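Local coordinates for polysaccharide deacetylase-like protein (Bacillus anthracis, PDB 4V33), which is a putative zinc-dependent polysaccharide deacetylase, required for osmotic stability and maintenance of cell shape, that carries a fibronectin type III domain beside its catalytic domain, at residues Y77-T82 and F101-D106; F117-I122 and S136-E141. All coordinates share one frame; numbering follows the deposited sequence.

Contact 1 (Y77-T82 and F101-D106); sequences YKIWRT and FSLPFD
Tyr77 and Ile79 face Leu103 and Phe105 across the two sheets of a fibronectin type III beta sandwich, where strands 77-81 and 103-106 run almost parallel (6°) with their axes 11.0 Å apart, so side chains and not backbone pairing join them. The phenol of Tyr77 spans the gap: its OH donates a hydrogen bond of 2.8 Å to Phe101 O, in the loop just ahead of strand 103-106. This acceptor sits at the ring edge near its plane, while the donor is tilted 28° from the carbonyl plane. Leu103 slides past the tyrosine in the opposite direction, bringing its CD2 to 3.7 Å from Tyr77 CD2. With CG1 anti to its own carbonyl carbon and beside the backbone N (chi1 -57°), Ile79 presents both branches to Phe105: Ile79 CG2 reaches the ring edge at Phe105 CE2 (3.8 Å), and Ile79 CD1 lies 3.9 Å from Phe105 CD2. Phe110 also packs on both Ile79 and Phe105. All five touching residues are buried. The interface is therefore largely apolar, and its single cross-segment hydrogen bond satisfies the buried Tyr77 hydroxyl with a main-chain carbonyl, fixing the direction of the phenol O-H while tying the loop to the opposite sheet.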
ATOM      1  N   TYR A  77      14.643  14.214 -22.104  1.00 17.14           N
ATOM      2  CA  TYR A  77      14.253  13.560 -20.864  1.00 17.98           C
ATOM      3  C   TYR A  77      13.580  12.237 -21.170  1.00 18.34           C
ATOM      4  O   TYR A  77      12.480  12.210 -21.728  1.00 18.35           O
ATOM      5  CB  TYR A  77      13.258  14.426 -20.086  1.00 17.75           C
ATOM      6  CG  TYR A  77      13.752  15.798 -19.682  1.00 18.07           C
ATOM      7  CD1 TYR A  77      14.412  15.988 -18.479  1.00 18.46           C
ATOM      8  CD2 TYR A  77      13.522  16.905 -20.488  1.00 19.16           C
ATOM      9  CE1 TYR A  77      14.850  17.250 -18.085  1.00 20.36           C
ATOM     10  CE2 TYR A  77      13.954  18.178 -20.102  1.00 21.72           C
ATOM     11  CZ  TYR A  77      14.618  18.336 -18.898  1.00 21.31           C
ATOM     12  OH  TYR A  77      15.052  19.585 -18.498  1.00 22.51           O
ATOM     13  N   LYS A  78      14.235  11.138 -20.809  1.00 15.80           N
ATOM     14  CA  LYS A  78      13.626   9.826 -20.957  1.00 15.31           C
ATOM     15  C   LYS A  78      12.832   9.560 -19.687  1.00 15.36           C
ATOM     16  O   LYS A  78      13.384   9.593 -18.586  1.00 17.02           O
ATOM     17  CB  LYS A  78      14.680   8.735 -21.148  1.00 15.27           C
ATOM     18  CG  LYS A  78      14.070   7.344 -21.330  1.00 16.87           C
ATOM     19  CD  LYS A  78      15.125   6.244 -21.289  1.00 24.31           C
ATOM     20  CE  LYS A  78      16.038   6.320 -22.492  1.00 29.12           C
ATOM     21  NZ  LYS A  78      17.009   5.176 -22.523  1.00 28.06           N
ATOM     22  N   ILE A  79      11.539   9.315 -19.846  1.00 14.84           N
ATOM     23  CA  ILE A  79      10.654   9.206 -18.694  1.00 14.66           C
ATOM     24  C   ILE A  79       9.802   7.957 -18.807  1.00 14.25           C
ATOM     25  O   ILE A  79       9.296   7.624 -19.888  1.00 15.32           O
ATOM     26  CB  ILE A  79       9.737  10.441 -18.570  1.00 15.60           C
ATOM     27  CG1 ILE A  79      10.583  11.714 -18.481  1.00 20.38           C
ATOM     28  CG2 ILE A  79       8.822  10.319 -17.352  1.00 18.28           C
ATOM     29  CD1 ILE A  79       9.776  12.988 -18.333  1.00 27.47           C
ATOM     30  N   TRP A  80       9.666   7.255 -17.688  1.00 15.03           N
ATOM     31  CA  TRP A  80       8.753   6.127 -17.615  1.00 14.85           C
ATOM     32  C   TRP A  80       8.188   5.992 -16.218  1.00 14.08           C
ATOM     33  O   TRP A  80       8.767   6.477 -15.246  1.00 17.56           O
ATOM     34  CB  TRP A  80       9.438   4.824 -18.027  1.00 16.60           C
ATOM     35  CG  TRP A  80      10.478   4.305 -17.077  1.00 17.87           C
ATOM     36  CD1 TRP A  80      10.312   3.338 -16.125  1.00 19.92           C
ATOM     37  CD2 TRP A  80      11.857   4.686 -17.023  1.00 17.57           C
ATOM     38  NE1 TRP A  80      11.500   3.108 -15.472  1.00 20.80           N
ATOM     39  CE2 TRP A  80      12.464   3.921 -16.007  1.00 19.81           C
ATOM     40  CE3 TRP A  80      12.639   5.604 -17.735  1.00 20.51           C
ATOM     41  CZ2 TRP A  80      13.813   4.049 -15.681  1.00 19.24           C
ATOM     42  CZ3 TRP A  80      13.980   5.729 -17.410  1.00 23.54           C
ATOM     43  CH2 TRP A  80      14.550   4.956 -16.390  1.00 22.38           C
ATOM     44  N   ARG A  81       7.047   5.321 -16.123  1.00 15.38           N
ATOM     45  CA  ARG A  81       6.480   4.995 -14.823  1.00 17.03           C
ATOM     46  C   ARG A  81       7.145   3.742 -14.317  1.00 15.96           C
ATOM     47  O   ARG A  81       7.156   2.730 -15.012  1.00 18.37           O
ATOM     48  CB  ARG A  81       4.997   4.703 -14.958  1.00 19.76           C
ATOM     49  CG  ARG A  81       4.166   5.913 -15.138  1.00 28.83           C
ATOM     50  CD  ARG A  81       2.689   5.589 -15.104  1.00 28.19           C
ATOM     51  NE  ARG A  81       2.206   5.192 -13.785  1.00 25.66           N
ATOM     52  CZ  ARG A  81       1.796   3.965 -13.478  1.00 33.34           C
ATOM     53  NH1 ARG A  81       1.831   3.008 -14.390  1.00 37.96           N
ATOM     54  NH2 ARG A  81       1.349   3.693 -12.259  1.00 29.91           N
ATOM     55  N   THR A  82       7.671   3.803 -13.101  1.00 16.27           N
ATOM     56  CA  THR A  82       8.328   2.652 -12.496  1.00 16.01           C
ATOM     57  C   THR A  82       7.448   1.402 -12.569  1.00 18.39           C
ATOM     58  O   THR A  82       7.924   0.308 -12.894  1.00 19.26           O
ATOM     59  CB  THR A  82       8.691   2.957 -11.048  1.00 18.91           C
ATOM     60  OG1 THR A  82       9.613   4.056 -11.032  1.00 20.31           O
ATOM     61  CG2 THR A  82       9.327   1.751 -10.381  1.00 21.26           C
ATOM     62  N   PHE A 101      15.881  24.658 -19.959  1.00 31.43           N
ATOM     63  CA  PHE A 101      15.374  23.461 -20.634  1.00 27.50           C
ATOM     64  C   PHE A 101      14.070  22.973 -20.026  1.00 28.54           C
ATOM     65  O   PHE A 101      13.871  21.781 -19.767  1.00 26.69           O
ATOM     66  CB  PHE A 101      16.456  22.385 -20.696  1.00 25.39           C
ATOM     67  CG  PHE A 101      17.636  22.793 -21.528  1.00 25.45           C
ATOM     68  CD1 PHE A 101      17.557  22.776 -22.910  1.00 24.11           C
ATOM     69  CD2 PHE A 101      18.806  23.236 -20.931  1.00 29.22           C
ATOM     70  CE1 PHE A 101      18.628  23.169 -23.685  1.00 24.37           C
ATOM     71  CE2 PHE A 101      19.881  23.631 -21.699  1.00 28.06           C
ATOM     72  CZ  PHE A 101      19.794  23.597 -23.080  1.00 30.02           C
ATOM     73  N   SER A 102      13.183  23.937 -19.818  1.00 27.87           N
ATOM     74  CA  SER A 102      11.874  23.694 -19.234  0.61 27.88           C
ATOM     75  C   SER A 102      11.104  22.632 -20.007  1.00 26.53           C
ATOM     76  O   SER A 102      11.107  22.628 -21.242  1.00 26.12           O
ATOM     77  CB  SER A 102      11.084  25.006 -19.199  0.61 32.09           C
ATOM     78  OG  SER A 102       9.703  24.783 -18.989  0.61 34.21           O
ATOM     79  N   LEU A 103      10.448  21.740 -19.275  1.00 26.01           N
ATOM     80  CA  LEU A 103       9.610  20.712 -19.871  1.00 26.55           C
ATOM     81  C   LEU A 103       8.331  20.573 -19.063  1.00 27.03           C
ATOM     82  O   LEU A 103       8.365  20.176 -17.895  1.00 28.38           O
ATOM     83  CB  LEU A 103      10.331  19.366 -19.908  1.00 23.61           C
ATOM     84  CG  LEU A 103       9.568  18.257 -20.638  1.00 23.94           C
ATOM     85  CD1 LEU A 103       9.860  18.298 -22.142  1.00 28.07           C
ATOM     86  CD2 LEU A 103       9.878  16.881 -20.044  1.00 23.58           C
ATOM     87  N   PRO A 104       7.191  20.911 -19.679  1.00 26.36           N
ATOM     88  CA  PRO A 104       5.902  20.674 -19.027  1.00 27.60           C
ATOM     89  C   PRO A 104       5.689  19.179 -18.846  1.00 26.23           C
ATOM     90  O   PRO A 104       5.930  18.393 -19.765  1.00 29.44           O
ATOM     91  CB  PRO A 104       4.893  21.231 -20.034  1.00 35.94           C
ATOM     92  CG  PRO A 104       5.668  22.199 -20.860  1.00 40.14           C
ATOM     93  CD  PRO A 104       7.044  21.617 -20.962  1.00 33.27           C
ATOM     94  N   PHE A 105       5.254  18.785 -17.657  1.00 27.46           N
ATOM     95  CA  PHE A 105       4.969  17.390 -17.384  1.00 24.42           C
ATOM     96  C   PHE A 105       3.542  17.271 -16.885  1.00 27.81           C
ATOM     97  O   PHE A 105       3.151  17.973 -15.961  1.00 33.10           O
ATOM     98  CB  PHE A 105       5.923  16.833 -16.328  1.00 25.51           C
ATOM     99  CG  PHE A 105       5.719  15.368 -16.050  1.00 29.46           C
ATOM    100  CD1 PHE A 105       4.749  14.940 -15.153  1.00 32.98           C
ATOM    101  CD2 PHE A 105       6.484  14.419 -16.703  1.00 30.07           C
ATOM    102  CE1 PHE A 105       4.554  13.591 -14.913  1.00 37.28           C
ATOM    103  CE2 PHE A 105       6.293  13.070 -16.457  1.00 33.43           C
ATOM    104  CZ  PHE A 105       5.332  12.661 -15.564  1.00 35.25           C
ATOM    105  N   ASP A 106       2.773  16.373 -17.485  1.00 27.75           N
ATOM    106  CA  ASP A 106       1.400  16.156 -17.059  1.00 25.52           C
ATOM    107  C   ASP A 106       1.092  14.668 -17.051  1.00 23.39           C
ATOM    108  O   ASP A 106       1.432  13.953 -17.993  1.00 25.10           O
ATOM    109  CB  ASP A 106       0.438  16.886 -18.001  1.00 29.67           C
ATOM    110  CG  ASP A 106      -0.919  17.142 -17.370  1.00 35.93           C
ATOM    111  OD1 ASP A 106      -1.600  16.164 -16.998  1.00 29.34           O
ATOM    112  OD2 ASP A 106      -1.312  18.322 -17.254  1.00 43.81           O
TER

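Contact 2 (F117-I122 and S136-E141); sequences FQIEAI and SAITFE
Phe117 and Ile138 form a hydrogen-bonded pair in the antiparallel beta hairpin of strands 115-124 and 130-140, at one edge of the four-stranded sheet of the fibronectin type III domain. Phe117 N donates to Ile138 O at 2.8 Å in a nearly straight bond (170° at the hydrogen), and Ile138 N returns a bond to Phe117 O. Ile119 and Ser136 pair in the same way, but less evenly: Ile119 N approaches Ser136 O from well above its carbonyl plane, whereas Ser136 N lies in the carbonyl plane of Ile119 O.

The tight packing is that of Phe117, Ile119, Ile138 and Phe140, turned into the sandwich; Ser136, beside Ile49, forms the partly exposed end of this inner face. Ile138 places CG1 opposite its backbone N (chi1 -179°), leaving CG2 between N and the carbonyl carbon and directed at the neighbouring strand. There Ile138 CG2 touches Phe117 CB at 3.8 Å and Ile119 CD1 at 4.0 Å. Farther along, the rings of Phe117 and Phe140 cross with their planes at 89°, meeting at Phe117 CE1 and Phe140 CD1 (3.9 Å). Phe105 and Phe110 each make an edge-to-face contact with Phe117, while Tyr51 and Ile54 flank Ile138.

The other side, bearing Gln118 and Ala137, is looser and partly exposed. These residues form a non-hydrogen-bonded pair, and their side chains make no close mutual contact; the Gln118 amide instead bonds through NE2 to Thr82 OG1 and packs on Trp80. Between the two pairs of backbone bonds, Ala137 CA makes a CA-H...O contact of 3.2 Å with Phe117 O, the same oxygen that accepts the N-H of Ile138.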
ATOM      1  N   PHE A 117       7.579   8.320 -11.362  1.00 17.28           N
ATOM      2  CA  PHE A 117       8.093   8.403 -12.721  1.00 18.16           C
ATOM      3  C   PHE A 117       9.598   8.608 -12.638  1.00 17.21           C
ATOM      4  O   PHE A 117      10.060   9.526 -11.969  1.00 19.66           O
ATOM      5  CB  PHE A 117       7.479   9.597 -13.453  1.00 18.84           C
ATOM      6  CG  PHE A 117       6.004   9.470 -13.722  1.00 17.68           C
ATOM      7  CD1 PHE A 117       5.074   9.675 -12.710  1.00 17.63           C
ATOM      8  CD2 PHE A 117       5.548   9.180 -14.999  1.00 18.92           C
ATOM      9  CE1 PHE A 117       3.717   9.578 -12.963  1.00 19.21           C
ATOM     10  CE2 PHE A 117       4.188   9.096 -15.261  1.00 22.33           C
ATOM     11  CZ  PHE A 117       3.271   9.278 -14.236  1.00 20.57           C
ATOM     12  N   GLN A 118      10.361   7.759 -13.321  1.00 17.27           N
ATOM     13  CA  GLN A 118      11.806   7.953 -13.408  1.00 16.56           C
ATOM     14  C   GLN A 118      12.164   8.855 -14.582  1.00 17.34           C
ATOM     15  O   GLN A 118      11.476   8.853 -15.607  1.00 16.51           O
ATOM     16  CB  GLN A 118      12.525   6.601 -13.499  1.00 18.95           C
ATOM     17  CG  GLN A 118      12.382   5.820 -12.194  1.00 23.89           C
ATOM     18  CD  GLN A 118      13.144   4.518 -12.169  1.00 29.22           C
ATOM     19  OE1 GLN A 118      14.355   4.486 -12.395  1.00 32.70           O
ATOM     20  NE2 GLN A 118      12.440   3.429 -11.877  1.00 29.97           N
ATOM     21  N   ILE A 119      13.224   9.644 -14.407  1.00 18.24           N
ATOM     22  CA  ILE A 119      13.654  10.617 -15.401  1.00 18.73           C
ATOM     23  C   ILE A 119      15.159  10.475 -15.627  1.00 19.48           C
ATOM     24  O   ILE A 119      15.939  10.579 -14.684  1.00 20.13           O
ATOM     25  CB  ILE A 119      13.364  12.070 -14.941  1.00 19.68           C
ATOM     26  CG1 ILE A 119      11.888  12.239 -14.561  1.00 22.40           C
ATOM     27  CG2 ILE A 119      13.773  13.070 -16.034  1.00 19.23           C
ATOM     28  CD1 ILE A 119      11.587  13.531 -13.802  1.00 27.29           C
ATOM     29  N   GLU A 120      15.560  10.229 -16.873  1.00 18.02           N
ATOM     30  CA  GLU A 120      16.974  10.232 -17.245  1.00 17.85           C
ATOM     31  C   GLU A 120      17.184  11.316 -18.277  1.00 19.98           C
ATOM     32  O   GLU A 120      16.566  11.286 -19.342  1.00 23.42           O
ATOM     33  CB  GLU A 120      17.400   8.913 -17.881  1.00 21.23           C
ATOM     34  CG  GLU A 120      17.350   7.687 -17.012  1.00 24.73           C
ATOM     35  CD  GLU A 120      17.899   6.469 -17.749  1.00 27.75           C
ATOM     36  OE1 GLU A 120      18.129   6.564 -18.981  1.00 33.33           O
ATOM     37  OE2 GLU A 120      18.109   5.425 -17.102  1.00 32.79           O
ATOM     38  N   ALA A 121      18.073  12.256 -17.981  1.00 18.88           N
ATOM     39  CA  ALA A 121      18.326  13.361 -18.897  1.00 18.33           C
ATOM     40  C   ALA A 121      19.661  13.218 -19.606  1.00 20.34           C
ATOM     41  O   ALA A 121      20.667  12.877 -18.990  1.00 20.79           O
ATOM     42  CB  ALA A 121      18.283  14.674 -18.152  1.00 22.23           C
ATOM     43  N   ILE A 122      19.652  13.477 -20.910  1.00 18.13           N
ATOM     44  CA  ILE A 122      20.877  13.600 -21.687  1.00 18.50           C
ATOM     45  C   ILE A 122      20.867  14.940 -22.394  1.00 18.92           C
ATOM     46  O   ILE A 122      19.810  15.526 -22.608  1.00 20.51           O
ATOM     47  CB  ILE A 122      21.047  12.465 -22.735  1.00 18.02           C
ATOM     48  CG1 ILE A 122      20.002  12.572 -23.852  1.00 19.02           C
ATOM     49  CG2 ILE A 122      21.033  11.100 -22.058  1.00 18.08           C
ATOM     50  CD1 ILE A 122      20.170  11.526 -24.947  1.00 18.66           C
ATOM     51  N   SER A 136      16.740  11.339 -12.055  1.00 22.32           N
ATOM     52  CA  SER A 136      15.939  11.676 -10.889  1.00 21.27           C
ATOM     53  C   SER A 136      14.599  10.971 -11.005  1.00 21.21           C
ATOM     54  O   SER A 136      14.432  10.056 -11.813  1.00 20.53           O
ATOM     55  CB  SER A 136      15.738  13.192 -10.792  1.00 23.46           C
ATOM     56  OG  SER A 136      15.212  13.562  -9.519  1.00 27.09           O
ATOM     57  N   ALA A 137      13.655  11.398 -10.179  1.00 23.58           N
ATOM     58  CA  ALA A 137      12.314  10.856 -10.202  1.00 21.93           C
ATOM     59  C   ALA A 137      11.344  11.900  -9.678  1.00 19.08           C
ATOM     60  O   ALA A 137      11.732  12.833  -8.965  1.00 22.87           O
ATOM     61  CB  ALA A 137      12.231   9.582  -9.368  1.00 22.61           C
ATOM     62  N   ILE A 138      10.085  11.742 -10.060  1.00 19.33           N
ATOM     63  CA  ILE A 138       9.009  12.560  -9.527  1.00 21.16           C
ATOM     64  C   ILE A 138       7.847  11.640  -9.181  1.00 18.21           C
ATOM     65  O   ILE A 138       7.541  10.708  -9.923  1.00 19.41           O
ATOM     66  CB  ILE A 138       8.561  13.639 -10.528  1.00 21.52           C
ATOM     67  CG1 ILE A 138       7.450  14.499  -9.922  1.00 29.89           C
ATOM     68  CG2 ILE A 138       8.127  13.021 -11.858  1.00 27.41           C
ATOM     69  CD1 ILE A 138       7.159  15.746 -10.714  1.00 35.50           C
ATOM     70  N   THR A 139       7.213  11.888  -8.040  1.00 19.44           N
ATOM     71  CA  THR A 139       6.132  11.019  -7.596  1.00 20.02           C
ATOM     72  C   THR A 139       4.817  11.766  -7.422  1.00 19.48           C
ATOM     73  O   THR A 139       4.718  12.703  -6.630  1.00 21.94           O
ATOM     74  CB  THR A 139       6.489  10.305  -6.278  1.00 19.81           C
ATOM     75  OG1 THR A 139       7.644   9.479  -6.482  1.00 24.74           O
ATOM     76  CG2 THR A 139       5.317   9.435  -5.819  1.00 19.78           C
ATOM     77  N   PHE A 140       3.814  11.345  -8.188  1.00 17.30           N
ATOM     78  CA  PHE A 140       2.446  11.807  -8.007  1.00 19.42           C
ATOM     79  C   PHE A 140       1.719  10.773  -7.156  1.00 19.06           C
ATOM     80  O   PHE A 140       1.385   9.689  -7.633  1.00 18.63           O
ATOM     81  CB  PHE A 140       1.764  11.994  -9.374  1.00 21.53           C
ATOM     82  CG  PHE A 140       2.340  13.136 -10.172  1.00 19.70           C
ATOM     83  CD1 PHE A 140       3.444  12.944 -10.983  1.00 22.19           C
ATOM     84  CD2 PHE A 140       1.800  14.406 -10.070  1.00 21.62           C
ATOM     85  CE1 PHE A 140       3.986  14.000 -11.695  1.00 24.07           C
ATOM     86  CE2 PHE A 140       2.338  15.463 -10.781  1.00 24.29           C
ATOM     87  CZ  PHE A 140       3.432  15.259 -11.593  1.00 24.00           C
ATOM     88  N   GLU A 141       1.503  11.108  -5.887  1.00 19.82           N
ATOM     89  CA  GLU A 141       1.021  10.138  -4.901  1.00 18.97           C
ATOM     90  C   GLU A 141      -0.215   9.377  -5.347  1.00 18.41           C
ATOM     91  O   GLU A 141      -1.192   9.973  -5.804  1.00 21.24           O
ATOM     92  CB  GLU A 141       0.732  10.819  -3.559  1.00 17.83           C
ATOM     93  CG  GLU A 141       1.966  11.324  -2.832  1.00 22.81           C
ATOM     94  CD  GLU A 141       2.912  10.208  -2.413  1.00 23.41           C
ATOM     95  OE1 GLU A 141       2.470   9.047  -2.313  1.00 22.78           O
ATOM     96  OE2 GLU A 141       4.110  10.499  -2.184  1.00 26.74           O
TER

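Overall arrangement
Contact 1 links the two sheets of the sandwich, whereas contact 2 lies within one of them; their centres are about 7 Å apart. Strands 74-81 and 115-124 are neighbours in that sheet, joined by probable hydrogen bonds from Lys78 N to Glu120 O and from Gln118 N to Trp80 O, each 2.8 Å. Inside the sandwich, the Phe105 ring of contact 1 packs against Phe140 of contact 2, with Phe105 CE1 and Phe140 CE1 3.3 Å apart. Both contacts belong to the fibronectin type III domain, apart from the deacetylase domain where Asp206, His264 and His268 bind zinc, so neither forms part of that metal site.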